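Local coordinates for mandelate racemase / muconate lactonizing enzyme family protein (PDB 4DXK) that probably acts as a metal-dependent lyase or racemase of the mandelate racemase branch of the enolase superfamily, its substrate not established, at residues L356-P361 and L380-E385; T321-L326 and T351-L356; E7-A12 and W19-T24. One frame throughout, in Å; residues are numbered along the deposited sequence. Where two conformers were deposited one is given.

Interaction 1 of 3, residues L356-P361 and L380-E385; sequences LVTALP and LHPDIE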
loop_
_atom_site.group_PDB
_atom_site.type_symbol
_atom_site.label_atom_id
_atom_site.label_comp_id
_atom_site.label_asym_id
_atom_site.label_seq_id
_atom_site.Cartn_x
_atom_site.Cartn_y
_atom_site.Cartn_z
ATOM N N LEU A 356 25.284 18.959 43.344
ATOM C CA LEU A 356 24.821 19.911 42.347
ATOM C C LEU A 356 23.477 20.530 42.721
ATOM O O LEU A 356 23.211 21.697 42.404
ATOM C CB LEU A 356 24.699 19.224 40.988
ATOM C CG LEU A 356 25.998 18.887 40.261
ATOM C CD1 LEU A 356 25.718 17.983 39.073
ATOM C CD2 LEU A 356 26.689 20.166 39.807
ATOM N N VAL A 357 22.622 19.743 43.369
ATOM C CA VAL A 357 21.250 20.165 43.633
ATOM C C VAL A 357 20.850 19.904 45.080
ATOM O O VAL A 357 21.521 19.155 45.786
ATOM C CB VAL A 357 20.254 19.472 42.687
ATOM C CG1 VAL A 357 20.464 19.936 41.242
ATOM C CG2 VAL A 357 20.400 17.960 42.793
ATOM N N THR A 358 19.749 20.514 45.510
ATOM C CA THR A 358 19.349 20.490 46.917
ATOM C C THR A 358 18.620 19.219 47.337
ATOM O O THR A 358 18.546 18.905 48.527
ATOM C CB THR A 358 18.430 21.667 47.248
ATOM O OG1 THR A 358 17.323 21.670 46.336
ATOM C CG2 THR A 358 19.184 22.987 47.147
ATOM N N ALA A 359 18.069 18.500 46.369
ATOM C CA ALA A 359 17.324 17.279 46.646
ATOM C C ALA A 359 17.307 16.439 45.389
ATOM O O ALA A 359 17.484 16.960 44.287
ATOM C CB ALA A 359 15.903 17.601 47.085
ATOM N N LEU A 360 17.083 15.142 45.555
ATOM C CA LEU A 360 17.111 14.200 44.446
ATOM C C LEU A 360 15.911 13.277 44.492
ATOM O O LEU A 360 15.344 13.052 45.559
ATOM C CB LEU A 360 18.384 13.351 44.513
ATOM C CG LEU A 360 19.697 14.059 44.187
ATOM C CD1 LEU A 360 20.889 13.186 44.549
ATOM C CD2 LEU A 360 19.738 14.427 42.714
ATOM N N PRO A 361 15.530 12.718 43.336
ATOM C CA PRO A 361 14.553 11.626 43.335
ATOM C C PRO A 361 15.109 10.505 44.196
ATOM O O PRO A 361 16.329 10.341 44.278
ATOM C CB PRO A 361 14.520 11.184 41.871
ATOM C CG PRO A 361 15.022 12.356 41.099
ATOM C CD PRO A 361 16.017 13.035 41.983
ATOM N N LEU A 380 19.490 24.394 42.414
ATOM C CA LEU A 380 20.940 24.257 42.465
ATOM C C LEU A 380 21.392 24.401 43.915
ATOM O O LEU A 380 20.836 25.195 44.692
ATOM C CB LEU A 380 21.647 25.283 41.576
ATOM C CG LEU A 380 21.553 25.036 40.071
ATOM C CD1 LEU A 380 22.417 26.031 39.320
ATOM C CD2 LEU A 380 21.957 23.616 39.713
ATOM N N HIS A 381 22.384 23.601 44.281
ATOM C CA HIS A 381 22.874 23.569 45.649
ATOM C C HIS A 381 23.475 24.929 46.005
ATOM O O HIS A 381 24.148 25.540 45.172
ATOM C CB HIS A 381 23.927 22.467 45.779
ATOM C CG HIS A 381 24.168 22.014 47.185
ATOM N ND1 HIS A 381 24.889 22.759 48.092
ATOM C CD2 HIS A 381 23.799 20.883 47.832
ATOM C CE1 HIS A 381 24.948 22.109 49.243
ATOM N NE2 HIS A 381 24.297 20.967 49.110
ATOM N N PRO A 382 23.224 25.427 47.230
ATOM C CA PRO A 382 23.822 26.717 47.595
ATOM C C PRO A 382 25.344 26.653 47.536
ATOM O O PRO A 382 25.907 25.578 47.763
ATOM C CB PRO A 382 23.329 26.952 49.032
ATOM C CG PRO A 382 22.819 25.630 49.506
ATOM C CD PRO A 382 22.337 24.908 48.285
ATOM N N ASP A 383 25.973 27.790 47.244
ATOM C CA ASP A 383 27.403 27.893 46.929
ATOM C C ASP A 383 28.030 26.654 46.294
ATOM O O ASP A 383 28.923 26.028 46.866
ATOM C CB ASP A 383 28.241 28.380 48.116
ATOM C CG ASP A 383 29.414 29.247 47.670
ATOM O OD1 ASP A 383 29.174 30.262 46.981
ATOM O OD2 ASP A 383 30.573 28.904 47.978
ATOM N N ILE A 384 27.558 26.290 45.101
ATOM C CA ILE A 384 28.160 25.184 44.355
ATOM C C ILE A 384 29.590 25.534 43.973
ATOM O O ILE A 384 30.376 24.660 43.598
ATOM C CB ILE A 384 27.395 24.860 43.058
ATOM C CG1 ILE A 384 26.982 26.152 42.349
ATOM C CG2 ILE A 384 26.197 23.978 43.349
ATOM C CD1 ILE A 384 26.593 25.959 40.903
ATOM N N GLU A 385 29.923 26.819 44.069
ATOM C CA GLU A 385 31.283 27.282 43.785
ATOM C C GLU A 385 32.327 26.672 44.728
ATOM O O GLU A 385 33.526 26.758 44.466
ATOM C CB GLU A 385 31.370 28.813 43.887
ATOM C CG GLU A 385 30.763 29.597 42.723
ATOM C CD GLU A 385 29.289 29.906 42.922
ATOM O OE1 GLU A 385 28.689 29.347 43.864
ATOM O OE2 GLU A 385 28.733 30.712 42.141
#
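V357 and L380 lie side by side in a single backbone bridge, their CA atoms 4.3 Å apart, and the one hydrogen bond between the two segments runs from H381 N to L356 O at 2.8 Å. The N-H points almost straight at the oxygen (166°), yet it arrives from above the carbonyl plane, 43° out of it. The same oxygen is wrapped by carbon: L380 CA makes a CA-H...O contact with L356 O, while L380 CD2 closes in to 3.5 Å from it. One residue further on, the H381 ring turns its CD2 edge toward V357 O at 3.5 Å, with that oxygen lying in the plane of the ring. The imidazole is oriented from its other edge by its own chain, since H381 ND1 donates to P382 O at 3.0 Å along a lone pair; with CG anti to the backbone N (chi1 -160°), the ring can reach both carbonyls. Here two loop segments, one between helix 353-356 and strand 362-364, the other leading from strand 367-369 toward strand 390-396, are laid against strand 17-24 of the N-terminal domain; both belong to the C-terminal, barrel-bearing part of the enolase superfamily fold. On the outer side, T358 takes part through its methyl: CG2 sits 3.7 Å from L380 O and 3.9 Å from P382 CD, the T358 and P382 side chains crossing at about a right angle. T358 OG1 is used elsewhere, bonding to E379 N. Apolar contact between the bridged residues is looser, V357 CG1 standing 4.3 Å from L380 CD2.

Interaction 2 of 3, residues T321-L326 and T351-L356; sequences TGPVVL and TWYRDL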
loop_
_atom_site.group_PDB
_atom_site.type_symbol
_atom_site.label_atom_id
_atom_site.label_comp_id
_atom_site.label_asym_id
_atom_site.label_seq_id
_atom_site.Cartn_x
_atom_site.Cartn_y
_atom_site.Cartn_z
ATOM N N THR A 321 22.022 11.271 32.676
ATOM C CA THR A 321 22.731 12.479 32.286
ATOM C C THR A 321 22.895 13.382 33.505
ATOM O O THR A 321 23.781 13.134 34.325
ATOM C CB THR A 321 22.058 13.172 31.079
ATOM O OG1 THR A 321 20.664 13.352 31.347
ATOM C CG2 THR A 321 22.221 12.314 29.835
ATOM N N GLY A 322 22.061 14.406 33.655
ATOM C CA GLY A 322 22.100 15.238 34.847
ATOM C C GLY A 322 20.933 15.010 35.797
ATOM O O GLY A 322 19.941 14.345 35.453
ATOM N N PRO A 323 21.023 15.582 37.005
ATOM C CA PRO A 323 20.009 15.332 38.037
ATOM C C PRO A 323 18.670 15.998 37.724
ATOM O O PRO A 323 17.623 15.470 38.095
ATOM C CB PRO A 323 20.632 15.935 39.304
ATOM C CG PRO A 323 21.622 16.947 38.800
ATOM C CD PRO A 323 22.152 16.383 37.515
ATOM N N VAL A 324 18.689 17.149 37.062
ATOM C CA VAL A 324 17.428 17.825 36.745
ATOM C C VAL A 324 16.643 17.027 35.701
ATOM O O VAL A 324 15.432 16.855 35.825
ATOM C CB VAL A 324 17.649 19.286 36.295
ATOM C CG1 VAL A 324 16.350 19.912 35.823
ATOM C CG2 VAL A 324 18.270 20.097 37.416
ATOM N N VAL A 325 17.331 16.525 34.681
ATOM C CA VAL A 325 16.668 15.669 33.700
ATOM C C VAL A 325 16.123 14.406 34.360
ATOM O O VAL A 325 15.000 14.006 34.074
ATOM C CB VAL A 325 17.566 15.352 32.479
ATOM C CG1 VAL A 325 16.984 14.221 31.625
ATOM C CG2 VAL A 325 17.721 16.596 31.642
ATOM N N LEU A 326 16.885 13.782 35.250
ATOM C CA LEU A 326 16.353 12.627 35.962
ATOM C C LEU A 326 15.078 12.998 36.724
ATOM O O LEU A 326 14.068 12.287 36.664
ATOM C CB LEU A 326 17.400 12.034 36.905
ATOM C CG LEU A 326 16.884 10.915 37.815
ATOM C CD1 LEU A 326 16.418 9.696 37.018
ATOM C CD2 LEU A 326 17.940 10.503 38.831
ATOM N N THR A 351 26.718 10.053 44.258
ATOM C CA THR A 351 27.526 10.684 43.233
ATOM C C THR A 351 27.489 12.192 43.395
ATOM O O THR A 351 26.860 12.723 44.313
ATOM C CB THR A 351 27.034 10.322 41.819
ATOM O OG1 THR A 351 25.798 10.997 41.546
ATOM C CG2 THR A 351 26.830 8.820 41.694
ATOM N N TRP A 352 28.168 12.866 42.479
ATOM C CA TRP A 352 28.227 14.317 42.402
ATOM C C TRP A 352 26.848 14.963 42.214
ATOM O O TRP A 352 26.718 16.180 42.357
ATOM C CB TRP A 352 29.153 14.701 41.246
ATOM C CG TRP A 352 28.979 13.777 40.089
ATOM C CD1 TRP A 352 29.501 12.521 39.950
ATOM C CD2 TRP A 352 28.201 14.020 38.920
ATOM N NE1 TRP A 352 29.093 11.971 38.760
ATOM C CE2 TRP A 352 28.300 12.876 38.105
ATOM C CE3 TRP A 352 27.436 15.098 38.477
ATOM C CZ2 TRP A 352 27.661 12.785 36.871
ATOM C CZ3 TRP A 352 26.803 15.006 37.256
ATOM C CH2 TRP A 352 26.917 13.860 36.467
ATOM N N TYR A 353 25.833 14.158 41.888
ATOM C CA TYR A 353 24.457 14.652 41.781
ATOM C C TYR A 353 24.064 15.388 43.061
ATOM O O TYR A 353 23.464 16.459 43.012
ATOM C CB TYR A 353 23.457 13.507 41.570
ATOM C CG TYR A 353 23.191 13.051 40.144
ATOM C CD1 TYR A 353 24.068 13.344 39.106
ATOM C CD2 TYR A 353 22.051 12.311 39.846
ATOM C CE1 TYR A 353 23.809 12.909 37.805
ATOM C CE2 TYR A 353 21.783 11.879 38.555
ATOM C CZ TYR A 353 22.668 12.178 37.541
ATOM O OH TYR A 353 22.408 11.743 36.261
ATOM N N ARG A 354 24.407 14.810 44.210
ATOM C CA ARG A 354 23.991 15.382 45.491
ATOM C C ARG A 354 24.715 16.679 45.831
ATOM O O ARG A 354 24.323 17.389 46.762
ATOM C CB ARG A 354 24.141 14.366 46.629
ATOM C CG ARG A 354 25.565 13.935 46.922
ATOM C CD ARG A 354 25.614 13.022 48.143
ATOM N NE ARG A 354 26.873 12.290 48.246
ATOM C CZ ARG A 354 27.156 11.425 49.216
ATOM N NH1 ARG A 354 26.273 11.191 50.180
ATOM N NH2 ARG A 354 28.327 10.800 49.226
ATOM N N ASP A 355 25.775 16.983 45.087
ATOM C CA ASP A 355 26.519 18.221 45.289
ATOM C C ASP A 355 26.038 19.334 44.370
ATOM O O ASP A 355 26.356 20.504 44.586
ATOM C CB ASP A 355 28.008 17.985 45.062
ATOM C CG ASP A 355 28.587 17.027 46.057
ATOM O OD1 ASP A 355 28.037 16.976 47.172
ATOM O OD2 ASP A 355 29.565 16.325 45.722
ATOM N N LEU A 356 25.284 18.959 43.344
ATOM C CA LEU A 356 24.821 19.911 42.347
ATOM C C LEU A 356 23.477 20.530 42.721
ATOM O O LEU A 356 23.211 21.697 42.404
ATOM C CB LEU A 356 24.699 19.224 40.988
ATOM C CG LEU A 356 25.998 18.887 40.261
ATOM C CD1 LEU A 356 25.718 17.983 39.073
ATOM C CD2 LEU A 356 26.689 20.166 39.807
#
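Y353 OH donates to T321 O over 2.8 Å, a buried bond that joins the loop before helix 323-335 to the short helical turn 353-356. Both pieces belong to the C-terminal, barrel-bearing part of this enolase superfamily fold, and the loop comes directly after the barrel strand 315-317. The hydroxyl approaches from well above the T321 carbonyl plane, 76° out of it. Y353 CG, anti to the carbonyl carbon and beside the backbone N (chi1 -87°), directs the ring to P323. Behind the hydroxyl the phenol ring lies against the first residue of the helix: P323 rests over one face, its CD 4.1 Å from the centroid of the Y353 ring and 20° off the normal, a CH-pi contact, while P323 CB reaches the CG and CD2 side. At the ring's edge, near its plane, comes the methyl L326 CD2, 4.1 Å from Y353 CE2, the two side chains crossing at about a right angle. T351 OG1 caps the start of the turn, accepting from Y353 N at 3.2 Å, and also bonds F348 O. V324 N and V325 N at the start of helix 323-335 both donate to the carboxylate of E33, on strand 30-35 of the N-terminal domain. L356 approaches the proline from the end of the turn, bringing CD1 to 4.2 Å from P323 CD. W352 adds its ring corner, CH2 lying 3.9 Å from T321 O.

Interaction 3 of 3, residues E7-A12 and W19-T24; sequences ETVRVA and WVLVHT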
loop_
_atom_site.group_PDB
_atom_site.type_symbol
_atom_site.label_atom_id
_atom_site.label_comp_id
_atom_site.label_asym_id
_atom_site.label_seq_id
_atom_site.Cartn_x
_atom_site.Cartn_y
_atom_site.Cartn_z
ATOM N N GLU A 7 19.985 32.909 32.848
ATOM C CA GLU A 7 21.292 32.597 33.401
ATOM C C GLU A 7 21.677 31.199 32.941
ATOM O O GLU A 7 20.863 30.274 33.009
ATOM C CB GLU A 7 21.233 32.666 34.930
ATOM C CG GLU A 7 22.482 32.163 35.634
ATOM C CD GLU A 7 22.342 32.171 37.146
ATOM O OE1 GLU A 7 21.219 32.377 37.660
ATOM O OE2 GLU A 7 23.360 31.966 37.833
ATOM N N THR A 8 22.900 31.037 32.457
ATOM C CA THR A 8 23.416 29.708 32.178
ATOM C C THR A 8 24.550 29.391 33.139
ATOM O O THR A 8 25.318 30.279 33.523
ATOM C CB THR A 8 23.904 29.581 30.736
ATOM O OG1 THR A 8 24.756 30.691 30.424
ATOM C CG2 THR A 8 22.720 29.560 29.772
ATOM N N VAL A 9 24.653 28.121 33.523
ATOM C CA VAL A 9 25.655 27.664 34.477
ATOM C C VAL A 9 26.324 26.419 33.921
ATOM O O VAL A 9 25.646 25.497 33.447
ATOM C CB VAL A 9 25.015 27.317 35.837
ATOM C CG1 VAL A 9 26.077 26.896 36.847
ATOM C CG2 VAL A 9 24.219 28.492 36.371
ATOM N N ARG A 10 27.652 26.405 33.985
ATOM C CA ARG A 10 28.443 25.235 33.627
ATOM C C ARG A 10 29.432 24.938 34.744
ATOM O O ARG A 10 29.792 25.828 35.524
ATOM C CB ARG A 10 29.204 25.445 32.313
ATOM C CG ARG A 10 28.292 25.512 31.097
ATOM C CD ARG A 10 29.053 25.571 29.775
ATOM N NE ARG A 10 29.760 26.836 29.590
ATOM C CZ ARG A 10 31.075 26.986 29.701
ATOM N NH1 ARG A 10 31.843 25.944 29.996
ATOM N NH2 ARG A 10 31.622 28.179 29.516
ATOM N N VAL A 11 29.875 23.686 34.812
ATOM C CA VAL A 11 30.918 23.291 35.754
ATOM C C VAL A 11 32.024 22.528 35.032
ATOM O O VAL A 11 31.760 21.637 34.220
ATOM C CB VAL A 11 30.360 22.469 36.940
ATOM C CG1 VAL A 11 29.402 23.311 37.764
ATOM C CG2 VAL A 11 29.672 21.198 36.458
ATOM N N ALA A 12 33.271 22.884 35.323
ATOM C CA ALA A 12 34.401 22.326 34.588
ATOM C C ALA A 12 34.551 20.829 34.823
ATOM O O ALA A 12 35.101 20.114 33.983
ATOM C CB ALA A 12 35.688 23.053 34.961
ATOM N N TRP A 19 23.088 24.061 32.790
ATOM C CA TRP A 19 21.863 24.490 33.461
ATOM C C TRP A 19 21.412 25.833 32.919
ATOM O O TRP A 19 22.233 26.711 32.605
ATOM C CB TRP A 19 22.028 24.526 34.988
ATOM C CG TRP A 19 22.281 23.162 35.495
ATOM C CD1 TRP A 19 21.345 22.210 35.777
ATOM C CD2 TRP A 19 23.556 22.544 35.687
ATOM N NE1 TRP A 19 21.959 21.048 36.179
ATOM C CE2 TRP A 19 23.320 21.223 36.120
ATOM C CE3 TRP A 19 24.879 22.980 35.545
ATOM C CZ2 TRP A 19 24.358 20.333 36.413
ATOM C CZ3 TRP A 19 25.904 22.098 35.835
ATOM C CH2 TRP A 19 25.639 20.793 36.267
ATOM N N VAL A 20 20.100 25.978 32.788
ATOM C CA VAL A 20 19.488 27.225 32.362
ATOM C C VAL A 20 18.544 27.652 33.469
ATOM O O VAL A 20 17.650 26.890 33.866
ATOM C CB VAL A 20 18.704 27.031 31.047
ATOM C CG1 VAL A 20 17.941 28.304 30.668
ATOM C CG2 VAL A 20 19.635 26.611 29.925
ATOM N N LEU A 21 18.744 28.859 33.978
ATOM C CA LEU A 21 17.915 29.397 35.055
ATOM C C LEU A 21 17.134 30.587 34.528
ATOM O O LEU A 21 17.707 31.529 33.965
ATOM C CB LEU A 21 18.754 29.793 36.272
ATOM C CG LEU A 21 19.278 28.630 37.121
ATOM C CD1 LEU A 21 20.475 27.960 36.476
ATOM C CD2 LEU A 21 19.620 29.093 38.526
ATOM N N VAL A 22 15.821 30.524 34.678
ATOM C CA VAL A 22 14.933 31.558 34.173
ATOM C C VAL A 22 14.434 32.376 35.361
ATOM O O VAL A 22 13.673 31.879 36.202
ATOM C CB VAL A 22 13.750 30.939 33.400
ATOM C CG1 VAL A 22 12.812 32.030 32.906
ATOM C CG2 VAL A 22 14.253 30.113 32.222
ATOM N N HIS A 23 14.901 33.617 35.453
ATOM C CA HIS A 23 14.531 34.497 36.555
ATOM C C HIS A 23 13.305 35.315 36.164
ATOM O O HIS A 23 13.114 35.634 34.984
ATOM C CB HIS A 23 15.681 35.445 36.886
ATOM C CG HIS A 23 16.931 34.754 37.321
ATOM N ND1 HIS A 23 17.375 34.781 38.625
ATOM C CD2 HIS A 23 17.841 34.028 36.630
ATOM C CE1 HIS A 23 18.504 34.098 38.718
ATOM N NE2 HIS A 23 18.808 33.632 37.520
ATOM N N THR A 24 12.483 35.656 37.152
ATOM C CA THR A 24 11.265 36.426 36.925
ATOM C C THR A 24 11.183 37.626 37.854
ATOM O O THR A 24 11.864 37.690 38.885
ATOM C CB THR A 24 9.997 35.559 37.135
ATOM O OG1 THR A 24 9.933 35.102 38.495
ATOM C CG2 THR A 24 9.997 34.355 36.194
#
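E7 and H23 meet by their side chains as E7 OE1 accepts from H23 NE2 at 2.7 Å. The oxygen is used on its anti side and lies in the imidazole plane, whereas the carboxylate and ring planes are 24° apart. E7 is extended, CG anti to the backbone N (chi1 171°), which stands the carboxylate up from the sheet, level with the H23 ring. Beside this pair L21 brings its CD2 to 3.8 Å from E7 OE1 and its other methyl, CD1, to 3.8 Å from V9 CG2. V11 CG2 touches W19 CZ3 at 3.9 Å, lying at the edge of the indole near its plane. The framework is a beta hairpin, strands 3-11 and 17-24, in the antiparallel sheet of the N-terminal capping domain of the enolase superfamily. E7 with L21 and V9 with W19 are its hydrogen-bonded pairs, each joined by two backbone bonds, of which L21 N to E7 O is the shortest at 2.7 Å. T8 and V20, the non-hydrogen-bonded pair between them, point to the other face, where V20 meets A86 of helix 79-99 and T8 OG1 bonds to E42. The outer groups help position the first shell: E7 OE2 forms a salt bridge with R392 of strand 390-396, holding the carboxylate from its second oxygen, and W19 NE1 donates to E33 OE1, which helps hold the rotation of the indole.

How the interactions relate
L356 belongs to both interaction 1 and interaction 2, whose centres are 8 Å apart: its carbonyl serves the former and its CD1 methyl the latter. Its remaining methyl, L356 CD2, reaches W19 CH2 of interaction 3 at 3.7 Å, so one leucine touches all three contacts. Interaction 1 also meets the hairpin through L380 CD1, 3.9 Å from L21 CD1, and interaction 2 through V324 CG2, 4.0 Å from W19 NE1. Where interactions 1 and 2 touch interaction 3, the C-terminal part of the chain packs on the N-terminal hairpin. In interaction 2, the side chain of T321 is about 9 Å from a bound sodium ion.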